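Long-range contacts in Esterase/lipase (Uncultured bacterium, PDB 3K6K), which probably hydrolyses carboxylic esters, as a bacterial alpha/beta-hydrolase esterase/lipase homologous to hormone-sensitive lipase: residues E56-T61 / Q73-A78; G79-L84 / S110-W115; R150-G155 / G180-S185; S166-K171 / S238-M243; F187-L192 / P232-L237. One frame throughout, in Å; residues are numbered along the deposited sequence.

Interaction 1 (E56-T61 / Q73-A78); sequences EGVELT and QATDGA. With SO4 (sulfate ion), chain E.
E59 and A74 form an antiparallel hydrogen-bonded pair at the open end of a beta hairpin, whose strands 59-65 and 68-74 run along one margin of the sheet of this chain. The backbone supplies the evidence: E59 N donates to A74 O over 2.9 Å with an angle of 160° at the hydrogen. The return bond, from A74 N to E59 O, is weak at 3.4 Å. L60 and Q73 come next as a non-hydrogen-bonded pair, on the face turned to helix 96-110. Their side chains run alongside each other in the same direction, L60 CD2 lying 3.8 Å from Q73 CG. Q73 CG is anti to the carbonyl carbon (chi1 -44°) and its chain is extended beyond, which carries the amide past the leucine to the helix, where NE2 is hydrogen-bonded to T103. V58 comes in at a slant, its CG1 3.9 Å from Q73 CB, and also touches T104. Next to this pair the methyl CG2 of T75 approaches G57 O at 3.4 Å, and a water donates to G57 O over 2.8 Å while accepting from D76 N, just where T75 to A78 make a type I turn. E56 N holds O3 of a sulfate at 3.0 Å, probably an ion from the crystallisation liquor. One sound interstrand bond, one weak bond and a bridging water imply modest backbone cohesion at this end of the hairpin; side-chain contacts of V58, L60 and Q73, with each other and with helix 96-110, probably add to it.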
# COMPACT_ATOMS: atom_id res chain seq x y z
N GLU A 56 -12.92 20.36 -18.64
CA GLU A 56 -13.28 21.66 -19.17
C GLU A 56 -12.19 22.60 -18.76
O GLU A 56 -11.75 22.56 -17.62
CB GLU A 56 -14.63 22.13 -18.61
CG GLU A 56 -14.95 23.64 -18.87
CD GLU A 56 -16.46 23.95 -18.66
OE1 GLU A 56 -16.97 24.89 -19.32
OE2 GLU A 56 -17.13 23.26 -17.84
N GLY A 57 -11.74 23.41 -19.70
CA GLY A 57 -10.84 24.51 -19.36
C GLY A 57 -9.38 24.13 -19.40
O GLY A 57 -8.53 24.95 -19.04
N VAL A 58 -9.10 22.90 -19.79
CA VAL A 58 -7.74 22.43 -19.93
C VAL A 58 -7.29 22.66 -21.35
O VAL A 58 -7.74 22.01 -22.23
CB VAL A 58 -7.49 20.94 -19.50
CG1 VAL A 58 -6.15 20.55 -19.82
CG2 VAL A 58 -7.67 20.75 -18.08
N GLU A 59 -6.35 23.57 -21.53
CA GLU A 59 -5.84 23.96 -22.85
C GLU A 59 -4.78 23.00 -23.29
O GLU A 59 -3.90 22.59 -22.49
CB GLU A 59 -5.36 25.42 -22.88
CG GLU A 59 -6.57 26.32 -22.56
CD GLU A 59 -6.31 27.83 -22.54
OE1 GLU A 59 -7.32 28.54 -22.73
OE2 GLU A 59 -5.17 28.32 -22.34
N LEU A 60 -4.86 22.61 -24.56
CA LEU A 60 -3.95 21.63 -25.09
C LEU A 60 -2.90 22.22 -26.00
O LEU A 60 -3.15 22.47 -27.20
CB LEU A 60 -4.72 20.51 -25.83
CG LEU A 60 -5.72 19.67 -25.07
CD1 LEU A 60 -6.52 18.68 -25.96
CD2 LEU A 60 -5.02 18.97 -23.87
N THR A 61 -1.69 22.40 -25.47
CA THR A 61 -0.61 22.96 -26.28
C THR A 61 0.32 21.86 -26.89
O THR A 61 0.84 20.97 -26.19
CB THR A 61 0.11 24.01 -25.45
OG1 THR A 61 -0.86 24.95 -24.96
CG2 THR A 61 1.18 24.72 -26.23
N GLN A 73 -0.55 20.54 -21.01
CA GLN A 73 -1.94 20.60 -20.59
C GLN A 73 -2.03 21.35 -19.28
O GLN A 73 -1.26 21.06 -18.31
CB GLN A 73 -2.52 19.16 -20.42
CG GLN A 73 -2.16 18.19 -21.54
CD GLN A 73 -2.67 16.75 -21.41
OE1 GLN A 73 -2.08 15.83 -22.01
NE2 GLN A 73 -3.77 16.54 -20.70
N ALA A 74 -2.95 22.30 -19.23
CA ALA A 74 -3.12 23.15 -18.06
C ALA A 74 -4.33 24.09 -18.19
O ALA A 74 -4.77 24.46 -19.31
CB ALA A 74 -1.88 23.97 -17.86
N THR A 75 -4.83 24.51 -17.06
CA THR A 75 -5.69 25.64 -16.99
C THR A 75 -4.90 26.95 -16.92
O THR A 75 -3.77 27.00 -16.52
CB THR A 75 -6.65 25.61 -15.79
OG1 THR A 75 -5.91 25.59 -14.57
CG2 THR A 75 -7.55 24.49 -15.86
N ASP A 76 -5.57 27.99 -17.35
CA ASP A 76 -5.31 29.37 -17.08
C ASP A 76 -4.96 29.60 -15.60
O ASP A 76 -4.13 30.40 -15.26
CB ASP A 76 -6.58 30.12 -17.45
CG ASP A 76 -6.40 31.59 -17.52
OD1 ASP A 76 -7.32 32.27 -17.07
OD2 ASP A 76 -5.39 32.08 -18.03
N GLY A 77 -5.61 28.90 -14.71
CA GLY A 77 -5.29 29.08 -13.32
C GLY A 77 -4.13 28.38 -12.64
O GLY A 77 -4.04 28.43 -11.45
N ALA A 78 -3.25 27.76 -13.40
CA ALA A 78 -2.29 26.83 -12.85
C ALA A 78 -1.14 27.42 -12.08
O ALA A 78 -0.51 28.34 -12.52
CB ALA A 78 -1.77 25.89 -13.90
S SO4 E . -14.82 18.47 -15.76
O1 SO4 E . -14.88 17.09 -15.32
O2 SO4 E . -13.67 19.11 -15.11
O3 SO4 E . -14.76 18.39 -17.22
O4 SO4 E . -16.01 19.24 -15.43
O HOH W 1 -8.48 27.66 -18.51

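Interaction 2 (G79-L84 / S110-W115); sequences GAAHIL and SSATLW
W115 and H82 meet rim to rim: the indole NE1 donates to the imidazole ND1 over 3.0 Å at 162°. Each partner atom lies close to the plane of the other's ring, and the planes differ by 34°, so neither ring covers the other. Both CG atoms are anti to their carbonyl carbons (chi1 -62° in each), which turns the two chains the same way from neighbouring strands. An alanine in place of W115 would remove the indole N-H, and H82 ND1 would probably be left without this donor and its ring freer to turn. Beneath the rings, the backbones pair in parallel. T113 N donates to A81 O at 3.1 Å, I83 N to T113 O at 2.9 Å, and W115 N to I83 O at 2.9 Å. On the other face I83 CG1 packs on A112 CB at 3.8 Å, and I83 CD1 reaches S110 OG at 3.5 Å. Further out, L141 of helix 129-145 touches H82, L84 and W115, while L106 and A107 of helix 96-110 back L114. S111, the first residue after that helix to leave helical angles, has positive phi in a Schellman motif, which turns the chain into strand 113-117. Strand 82-86, helix 96-110 and strand 113-117 thus make a beta-alpha-beta crossover, the repeated element of the alpha/beta hydrolase fold.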
# COMPACT_ATOMS: atom_id res chain seq x y z
N GLY A 79 -0.88 26.82 -10.94
CA GLY A 79 0.33 27.06 -10.16
C GLY A 79 1.57 26.63 -10.93
O GLY A 79 1.50 26.41 -12.13
N ALA A 80 2.70 26.53 -10.24
CA ALA A 80 4.00 26.33 -10.91
C ALA A 80 4.50 24.88 -10.85
O ALA A 80 5.60 24.61 -11.28
CB ALA A 80 5.04 27.26 -10.35
N ALA A 81 3.68 23.97 -10.35
CA ALA A 81 3.97 22.53 -10.40
C ALA A 81 3.95 21.96 -11.84
O ALA A 81 3.16 22.40 -12.69
CB ALA A 81 3.00 21.78 -9.51
N HIS A 82 4.81 21.01 -12.13
CA HIS A 82 4.78 20.31 -13.39
C HIS A 82 4.64 18.84 -13.12
O HIS A 82 5.30 18.33 -12.16
CB HIS A 82 6.08 20.56 -14.14
CG HIS A 82 6.30 22.01 -14.47
ND1 HIS A 82 5.93 22.55 -15.69
CD2 HIS A 82 6.75 23.04 -13.72
CE1 HIS A 82 6.19 23.84 -15.68
NE2 HIS A 82 6.69 24.16 -14.50
N ILE A 83 3.80 18.16 -13.94
CA ILE A 83 3.66 16.73 -13.95
C ILE A 83 4.21 16.22 -15.30
O ILE A 83 3.76 16.63 -16.37
CB ILE A 83 2.14 16.21 -13.78
CG1 ILE A 83 1.46 16.82 -12.54
CG2 ILE A 83 2.11 14.68 -13.72
CD1 ILE A 83 -0.03 16.52 -12.38
N LEU A 84 5.16 15.31 -15.25
CA LEU A 84 5.65 14.78 -16.45
C LEU A 84 5.00 13.40 -16.57
O LEU A 84 5.31 12.54 -15.76
CB LEU A 84 7.17 14.64 -16.36
CG LEU A 84 7.87 13.96 -17.55
CD1 LEU A 84 7.35 14.63 -18.87
CD2 LEU A 84 9.40 14.03 -17.45
N SER A 110 -5.07 19.15 -10.06
CA SER A 110 -3.84 19.37 -9.33
C SER A 110 -3.26 20.77 -9.53
O SER A 110 -2.17 21.04 -9.01
CB SER A 110 -2.81 18.33 -9.76
OG SER A 110 -2.67 18.50 -11.16
N SER A 111 -3.97 21.64 -10.27
CA SER A 111 -3.47 23.01 -10.62
C SER A 111 -2.04 23.00 -11.19
O SER A 111 -1.22 23.89 -10.91
CB SER A 111 -3.57 23.99 -9.42
OG SER A 111 -4.83 24.64 -9.35
N ALA A 112 -1.75 21.98 -11.98
CA ALA A 112 -0.44 21.78 -12.52
C ALA A 112 -0.44 21.93 -14.05
O ALA A 112 -1.49 21.89 -14.74
CB ALA A 112 0.06 20.37 -12.15
N THR A 113 0.77 22.05 -14.56
CA THR A 113 0.99 21.94 -15.96
C THR A 113 1.46 20.52 -16.18
O THR A 113 2.49 20.10 -15.65
CB THR A 113 2.02 22.97 -16.44
OG1 THR A 113 1.56 24.29 -16.08
CG2 THR A 113 2.24 22.88 -17.93
N LEU A 114 0.74 19.78 -16.99
CA LEU A 114 1.09 18.41 -17.22
C LEU A 114 1.63 18.31 -18.64
O LEU A 114 1.11 18.95 -19.54
CB LEU A 114 -0.14 17.54 -16.97
CG LEU A 114 -0.01 16.04 -17.23
CD1 LEU A 114 -0.97 15.25 -16.29
CD2 LEU A 114 -0.34 15.76 -18.70
N TRP A 115 2.66 17.51 -18.85
CA TRP A 115 3.33 17.40 -20.13
C TRP A 115 3.21 15.92 -20.40
O TRP A 115 3.91 15.15 -19.77
CB TRP A 115 4.83 17.68 -19.97
CG TRP A 115 5.14 19.06 -19.48
CD1 TRP A 115 4.97 19.54 -18.22
CD2 TRP A 115 5.66 20.16 -20.26
NE1 TRP A 115 5.36 20.85 -18.15
CE2 TRP A 115 5.79 21.26 -19.39
CE3 TRP A 115 6.03 20.31 -21.62
CZ2 TRP A 115 6.26 22.53 -19.83
CZ3 TRP A 115 6.52 21.55 -22.06
CH2 TRP A 115 6.63 22.66 -21.16
O HOH W 2 2.68 24.98 -13.84

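Interaction 3 (R150-G155 / G180-S185); sequences RIIIAG and GLVMLS
G180 meets strand 151-156 through its carbonyl: I153 N donates to G180 O over 3.0 Å at a nearly straight 169°. I152 CD1 lies 3.5 Å from G180 N, and a beta carbon on the glycine would come tight against that methyl; the bend of I152 at chi2 (-76°) is what lays CD1 there. L181 follows on the opposite face, its CD2 beside I153 at 3.9 Å from I153 CB, the two chains running the same way. There T163 and M167 of helix 158-172 cover the pair. V182 N then donates to I153 O at 2.7 Å, a bent bond of 143°. V182 turns to the I152 face, where its CG2 touches I152 CG2 at 3.9 Å and its CB stands 4.1 Å from A154 CB; W303 and I304 of helix 291-305 lie against this side. At M183 the contact is mainly through the backbone, with the CA hydrogen directed to G155 O. L184 N closes the pairing by donating to the same G155 O at 3.0 Å. S185 leaves the strand, its OG hydrogen-bonded to E251 and to V282 N. All ten touching residues are buried. The two parallel strands, connected through helix 158-172, form a beta-alpha-beta unit, and G155 opens what is probably the GxSxG nucleophile elbow of an alpha/beta hydrolase, with S157 as the likely nucleophile.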
# COMPACT_ATOMS: atom_id res chain seq x y z
N ARG A 150 9.51 20.66 -8.05
CA ARG A 150 8.20 21.01 -8.49
C ARG A 150 7.72 20.09 -9.60
O ARG A 150 6.74 20.37 -10.25
CB ARG A 150 8.08 22.53 -8.77
CG ARG A 150 7.47 23.30 -7.53
CD ARG A 150 7.70 24.82 -7.52
NE ARG A 150 8.88 25.16 -8.34
CZ ARG A 150 9.53 26.33 -8.29
NH1 ARG A 150 9.12 27.29 -7.43
NH2 ARG A 150 10.59 26.52 -9.09
N ILE A 151 8.37 18.95 -9.71
CA ILE A 151 8.03 17.97 -10.70
C ILE A 151 7.60 16.69 -10.03
O ILE A 151 8.28 16.22 -9.10
CB ILE A 151 9.21 17.70 -11.62
CG1 ILE A 151 9.63 19.01 -12.29
CG2 ILE A 151 8.83 16.70 -12.69
CD1 ILE A 151 10.95 18.85 -13.01
N ILE A 152 6.46 16.16 -10.49
CA ILE A 152 6.04 14.78 -10.25
C ILE A 152 6.12 13.94 -11.54
O ILE A 152 5.86 14.42 -12.64
CB ILE A 152 4.59 14.75 -9.76
CG1 ILE A 152 4.44 15.51 -8.42
CG2 ILE A 152 4.14 13.31 -9.67
CD1 ILE A 152 4.99 14.72 -7.15
N ILE A 153 6.44 12.66 -11.40
CA ILE A 153 6.47 11.80 -12.57
C ILE A 153 5.36 10.78 -12.38
O ILE A 153 5.33 10.09 -11.35
CB ILE A 153 7.76 11.06 -12.71
CG1 ILE A 153 8.93 11.95 -12.33
CG2 ILE A 153 7.90 10.50 -14.08
CD1 ILE A 153 9.33 12.99 -13.35
N ALA A 154 4.47 10.70 -13.40
CA ALA A 154 3.24 9.91 -13.35
C ALA A 154 3.08 9.09 -14.63
O ALA A 154 3.69 9.38 -15.64
CB ALA A 154 2.06 10.81 -13.16
N GLY A 155 2.25 8.07 -14.60
CA GLY A 155 2.19 7.13 -15.71
C GLY A 155 1.42 5.87 -15.36
O GLY A 155 1.35 5.48 -14.17
N GLY A 180 8.20 13.44 -6.42
CA GLY A 180 7.49 12.14 -6.22
C GLY A 180 7.21 11.34 -7.51
O GLY A 180 7.34 11.84 -8.62
N LEU A 181 6.85 10.08 -7.37
CA LEU A 181 6.49 9.27 -8.47
C LEU A 181 5.03 8.81 -8.25
O LEU A 181 4.76 8.20 -7.19
CB LEU A 181 7.43 8.05 -8.51
CG LEU A 181 8.96 8.33 -8.61
CD1 LEU A 181 9.77 7.12 -8.29
CD2 LEU A 181 9.36 8.82 -9.98
N VAL A 182 4.10 9.09 -9.19
CA VAL A 182 2.79 8.41 -9.20
C VAL A 182 2.64 7.32 -10.26
O VAL A 182 2.99 7.51 -11.43
CB VAL A 182 1.65 9.37 -9.33
CG1 VAL A 182 0.31 8.65 -9.15
CG2 VAL A 182 1.79 10.48 -8.27
N MET A 183 2.09 6.16 -9.89
CA MET A 183 1.93 5.04 -10.83
C MET A 183 0.55 4.37 -10.75
O MET A 183 0.10 3.95 -9.70
CB MET A 183 3.04 3.97 -10.64
CG MET A 183 4.46 4.50 -10.87
SD MET A 183 5.67 3.29 -10.31
CE MET A 183 5.95 3.86 -8.64
N LEU A 184 -0.12 4.26 -11.89
CA LEU A 184 -1.49 3.76 -11.95
C LEU A 184 -1.34 2.37 -12.58
O LEU A 184 -0.95 2.28 -13.76
CB LEU A 184 -2.29 4.74 -12.85
CG LEU A 184 -3.00 5.97 -12.27
CD1 LEU A 184 -2.49 6.43 -10.89
CD2 LEU A 184 -3.22 7.16 -13.24
N SER A 185 -1.56 1.28 -11.81
CA SER A 185 -1.45 -0.09 -12.31
C SER A 185 -0.13 -0.34 -13.06
O SER A 185 -0.15 -0.82 -14.21
CB SER A 185 -2.58 -0.42 -13.30
OG SER A 185 -3.90 -0.39 -12.69

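Interaction 4 (S166-K171 / S238-M243); sequences SMLKAK and SGLPEM
L240 packs on M167 and L168, joining helix 158-172 of the alpha/beta hydrolase fold to the loop that leads into strand 243-248. From its CB, L240 sends CG anti to the carbonyl carbon (chi1 -70°), and this brings the branched end to the helix although the CB itself is not directed there. L240 CG lies 4.0 Å from L168 CD2. Of the two methyls, L240 CD1 touches L168 CD2 at 3.9 Å, and L240 CD2 reaches M167 CB at 3.9 Å, so the fork spans two successive residues of the helix. The leucine chains cross at about a right angle, meeting through their branched ends. M177 and T164 also touch L240, while the bent end of M167 leads away from this loop, its side chain touching Y138 and L181. An alanine at L240 would lack both methyls and CG, and is likely to open a gap against M167 and L168 that weakens the hold of the loop on the helix. One turn further on, K171 meets the loop by its polar end. Its chain is extended through chi2 and bends at chi3 (75°), so that CE comes 3.2 Å from S238 O; the NZ of K171 points to the same oxygen, at a separation too short for its exact length to be trusted. Beside it, G239 has a phi of 88°, at which a beta carbon would be jammed against S238 O and would also sit 3.5 Å from K171 CD.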
# COMPACT_ATOMS: atom_id res chain seq x y z
N SER A 166 12.80 5.41 -15.94
CA SER A 166 13.37 6.74 -16.27
C SER A 166 14.13 7.45 -15.12
O SER A 166 15.07 8.22 -15.37
CB SER A 166 12.27 7.70 -16.75
OG SER A 166 11.39 8.10 -15.68
N MET A 167 13.72 7.20 -13.87
CA MET A 167 14.35 7.89 -12.75
C MET A 167 15.59 7.13 -12.30
O MET A 167 16.58 7.76 -11.85
CB MET A 167 13.36 8.14 -11.58
CG MET A 167 12.28 9.09 -11.97
SD MET A 167 12.99 10.73 -12.42
CE MET A 167 12.79 10.70 -14.25
N LEU A 168 15.55 5.79 -12.41
CA LEU A 168 16.74 5.00 -12.21
C LEU A 168 17.88 5.49 -13.13
O LEU A 168 18.95 5.81 -12.65
CB LEU A 168 16.43 3.50 -12.39
CG LEU A 168 15.58 2.90 -11.27
CD1 LEU A 168 15.05 1.52 -11.57
CD2 LEU A 168 16.35 2.88 -9.96
N LYS A 169 17.59 5.65 -14.43
CA LYS A 169 18.53 6.18 -15.43
C LYS A 169 18.86 7.65 -15.10
O LYS A 169 20.03 8.10 -15.16
CB LYS A 169 17.91 6.10 -16.83
CG LYS A 169 18.84 5.66 -17.97
CD LYS A 169 19.87 6.68 -18.40
CE LYS A 169 20.84 6.10 -19.45
NZ LYS A 169 21.49 4.90 -18.81
N ALA A 170 17.82 8.42 -14.77
CA ALA A 170 18.04 9.80 -14.41
C ALA A 170 19.03 9.80 -13.22
O ALA A 170 19.94 10.62 -13.18
CB ALA A 170 16.74 10.47 -14.06
N LYS A 171 18.90 8.84 -12.30
CA LYS A 171 19.76 8.76 -11.11
C LYS A 171 21.19 8.36 -11.49
O LYS A 171 22.11 9.07 -11.07
CB LYS A 171 19.20 7.79 -10.06
CG LYS A 171 19.70 7.98 -8.58
CD LYS A 171 19.05 6.95 -7.58
CE LYS A 171 19.68 5.56 -7.77
NZ LYS A 171 18.79 4.33 -7.51
N SER A 238 17.19 1.81 -4.56
CA SER A 238 17.71 2.81 -3.59
C SER A 238 17.65 4.27 -4.08
O SER A 238 18.10 4.59 -5.19
CB SER A 238 19.19 2.51 -3.26
OG SER A 238 19.37 1.17 -2.82
N GLY A 239 17.11 5.15 -3.27
CA GLY A 239 17.31 6.59 -3.50
C GLY A 239 16.28 7.20 -4.41
O GLY A 239 16.27 8.43 -4.66
N LEU A 240 15.40 6.34 -4.93
CA LEU A 240 14.18 6.83 -5.58
C LEU A 240 13.31 7.61 -4.60
O LEU A 240 13.33 7.31 -3.39
CB LEU A 240 13.43 5.67 -6.18
CG LEU A 240 14.13 5.06 -7.42
CD1 LEU A 240 13.21 4.06 -8.01
CD2 LEU A 240 14.52 6.09 -8.49
N PRO A 241 12.58 8.61 -5.10
CA PRO A 241 11.67 9.52 -4.39
C PRO A 241 10.32 8.89 -4.02
O PRO A 241 9.97 7.78 -4.49
CB PRO A 241 11.44 10.65 -5.39
CG PRO A 241 11.92 10.19 -6.69
CD PRO A 241 12.66 8.91 -6.54
N GLU A 242 9.54 9.54 -3.18
CA GLU A 242 8.32 8.88 -2.69
C GLU A 242 7.33 8.42 -3.76
O GLU A 242 7.08 9.12 -4.73
CB GLU A 242 7.64 9.63 -1.58
CG GLU A 242 7.57 11.09 -1.78
CD GLU A 242 7.32 11.83 -0.44
OE1 GLU A 242 6.56 11.32 0.41
OE2 GLU A 242 7.86 12.93 -0.27
N MET A 243 6.76 7.24 -3.54
CA MET A 243 5.92 6.59 -4.51
C MET A 243 4.49 6.50 -3.99
O MET A 243 4.27 6.17 -2.81
CB MET A 243 6.46 5.20 -4.76
CG MET A 243 7.77 5.12 -5.54
SD MET A 243 8.16 3.36 -5.70
CE MET A 243 9.62 3.26 -6.74

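Interaction 5 (F187-L192 / P232-L237); sequences FVDLTL and PVYADL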
# COMPACT_ATOMS: atom_id res chain seq x y z
N PHE A 187 3.19 -1.52 -14.89
CA PHE A 187 3.66 -2.78 -15.53
C PHE A 187 5.16 -2.82 -15.29
O PHE A 187 5.91 -2.06 -15.90
CB PHE A 187 3.34 -2.74 -17.03
CG PHE A 187 3.69 -4.03 -17.79
CD1 PHE A 187 3.85 -3.99 -19.16
CD2 PHE A 187 3.77 -5.27 -17.14
CE1 PHE A 187 4.14 -5.12 -19.87
CE2 PHE A 187 4.02 -6.41 -17.84
CZ PHE A 187 4.19 -6.34 -19.22
N VAL A 188 5.60 -3.66 -14.36
CA VAL A 188 6.96 -3.56 -13.90
C VAL A 188 7.68 -4.87 -13.83
O VAL A 188 8.82 -4.92 -13.37
CB VAL A 188 7.06 -2.84 -12.55
CG1 VAL A 188 6.97 -1.36 -12.76
CG2 VAL A 188 6.00 -3.34 -11.56
N ASP A 189 7.03 -5.94 -14.27
CA ASP A 189 7.70 -7.24 -14.33
C ASP A 189 7.38 -7.95 -15.63
O ASP A 189 6.44 -8.73 -15.67
CB ASP A 189 7.26 -8.12 -13.19
CG ASP A 189 8.13 -9.37 -13.06
OD1 ASP A 189 8.03 -10.07 -12.04
OD2 ASP A 189 8.91 -9.67 -13.98
N LEU A 190 8.16 -7.71 -16.69
CA LEU A 190 7.93 -8.36 -17.99
C LEU A 190 8.19 -9.84 -18.02
O LEU A 190 8.00 -10.48 -19.08
CB LEU A 190 8.67 -7.66 -19.11
CG LEU A 190 7.76 -6.51 -19.57
CD1 LEU A 190 7.60 -5.44 -18.46
CD2 LEU A 190 8.35 -5.89 -20.85
N THR A 191 8.56 -10.42 -16.88
CA THR A 191 8.54 -11.88 -16.77
C THR A 191 7.16 -12.47 -16.62
O THR A 191 6.98 -13.65 -16.88
CB THR A 191 9.46 -12.47 -15.65
OG1 THR A 191 8.82 -12.36 -14.38
CG2 THR A 191 10.85 -11.80 -15.60
N LEU A 192 6.17 -11.71 -16.14
CA LEU A 192 4.79 -12.20 -16.04
C LEU A 192 4.62 -13.58 -15.38
O LEU A 192 4.14 -14.51 -16.03
CB LEU A 192 4.13 -12.22 -17.44
CG LEU A 192 4.20 -10.93 -18.31
CD1 LEU A 192 3.90 -11.25 -19.74
CD2 LEU A 192 3.19 -9.89 -17.85
N PRO A 232 11.63 -2.99 -13.46
CA PRO A 232 12.21 -2.33 -12.30
C PRO A 232 12.02 -3.11 -11.00
O PRO A 232 12.75 -2.92 -10.03
CB PRO A 232 11.47 -0.98 -12.31
CG PRO A 232 11.21 -0.71 -13.78
CD PRO A 232 10.71 -2.08 -14.18
N VAL A 233 11.08 -4.03 -10.98
CA VAL A 233 10.98 -4.95 -9.87
C VAL A 233 12.35 -5.62 -9.51
O VAL A 233 12.64 -5.89 -8.34
CB VAL A 233 9.81 -5.92 -10.14
CG1 VAL A 233 10.03 -7.22 -9.56
CG2 VAL A 233 8.51 -5.33 -9.60
N TYR A 234 13.20 -5.84 -10.50
CA TYR A 234 14.50 -6.47 -10.27
C TYR A 234 15.60 -5.43 -10.02
O TYR A 234 16.73 -5.81 -9.91
CB TYR A 234 14.84 -7.45 -11.43
CG TYR A 234 13.74 -8.50 -11.52
CD1 TYR A 234 13.68 -9.56 -10.60
CD2 TYR A 234 12.70 -8.38 -12.44
CE1 TYR A 234 12.63 -10.47 -10.64
CE2 TYR A 234 11.66 -9.28 -12.49
CZ TYR A 234 11.61 -10.32 -11.59
OH TYR A 234 10.56 -11.23 -11.63
N ALA A 235 15.28 -4.14 -9.91
CA ALA A 235 16.33 -3.09 -9.76
C ALA A 235 16.95 -2.95 -8.35
O ALA A 235 16.49 -3.56 -7.38
CB ALA A 235 15.82 -1.73 -10.24
N ASP A 236 18.00 -2.15 -8.26
CA ASP A 236 18.43 -1.56 -7.01
C ASP A 236 17.65 -0.26 -6.96
O ASP A 236 17.94 0.69 -7.68
CB ASP A 236 19.93 -1.30 -6.97
CG ASP A 236 20.34 -0.38 -5.83
OD1 ASP A 236 19.50 -0.13 -4.94
OD2 ASP A 236 21.50 0.10 -5.85
N LEU A 237 16.64 -0.24 -6.12
CA LEU A 237 15.69 0.86 -6.19
C LEU A 237 16.04 1.95 -5.22
O LEU A 237 15.22 2.85 -5.00
CB LEU A 237 14.30 0.30 -5.89
CG LEU A 237 13.75 -0.56 -7.05
CD1 LEU A 237 12.95 -1.75 -6.60
CD2 LEU A 237 12.89 0.38 -7.92
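V188 is clasped by P232 and V233, the closely packed, buried half of the contact. Its CG2 meets V233 CG2 at 3.8 Å and its CG1 stands 4.1 Å from P232 CD, both side chains crossing it at roughly a right angle. V188 O adds a weak bond, accepting from V233 N at 3.4 Å in the 3-10 turn 232-234. T164 and A165 of helix 158-172 lie against P232, and T259 of helix 254-266 against V233. The looser half is polar: Y234 and T191 are partly exposed, though D189 is buried. A sulfate, probably from the crystallisation liquor, has its nearest atom about 4 Å from the tyrosine side chain. Here the phenol OH gives a weak bond to D189 OD1 at 2.8 Å. D189 OD2 sits at the edge of the ring, 3.2 Å from Y234 CE2, with carboxylate and ring planes 77° apart. One face of that ring is covered by V233 CG1. With its CG anti to the backbone N (chi1 -169°), D189 brings OD2 within reach of T191 N at 3.0 Å, an Asx turn, and of T191 OG1 at 2.7 Å; both donors come from the same face of the carboxylate, above its plane. R194 forms a salt bridge with OD1. This concentration of donors would favour a charged, rotationally fixed D189, whose carboxylate links the type I turn 189-192 to the tyrosine.

In the fold
Interactions 1, 2 and 3 follow in series along the chain and across one mixed sheet. Interaction 1 pairs the outer hairpin; Q73 O reaches L114 N of interaction 2, whose centre is 10 Å from its own. Strand 82-86 then borders strand 151-156, joining interactions 2 and 3 with centres 11 Å apart. Interaction 4 alternates with interaction 3 in sequence and touches it, L181 packing on M167 and L181 N probably bonded to E242 O, so helix 158-172 and the next strand are tied together. Interaction 5 is nested within the loop that interaction 4 closes, its centre about 34 Å from that of interaction 1, beyond the chain's centre. Together they trace the hydrolase core from sheet margin to a loop that, through F187, borders the probable nucleophile S157.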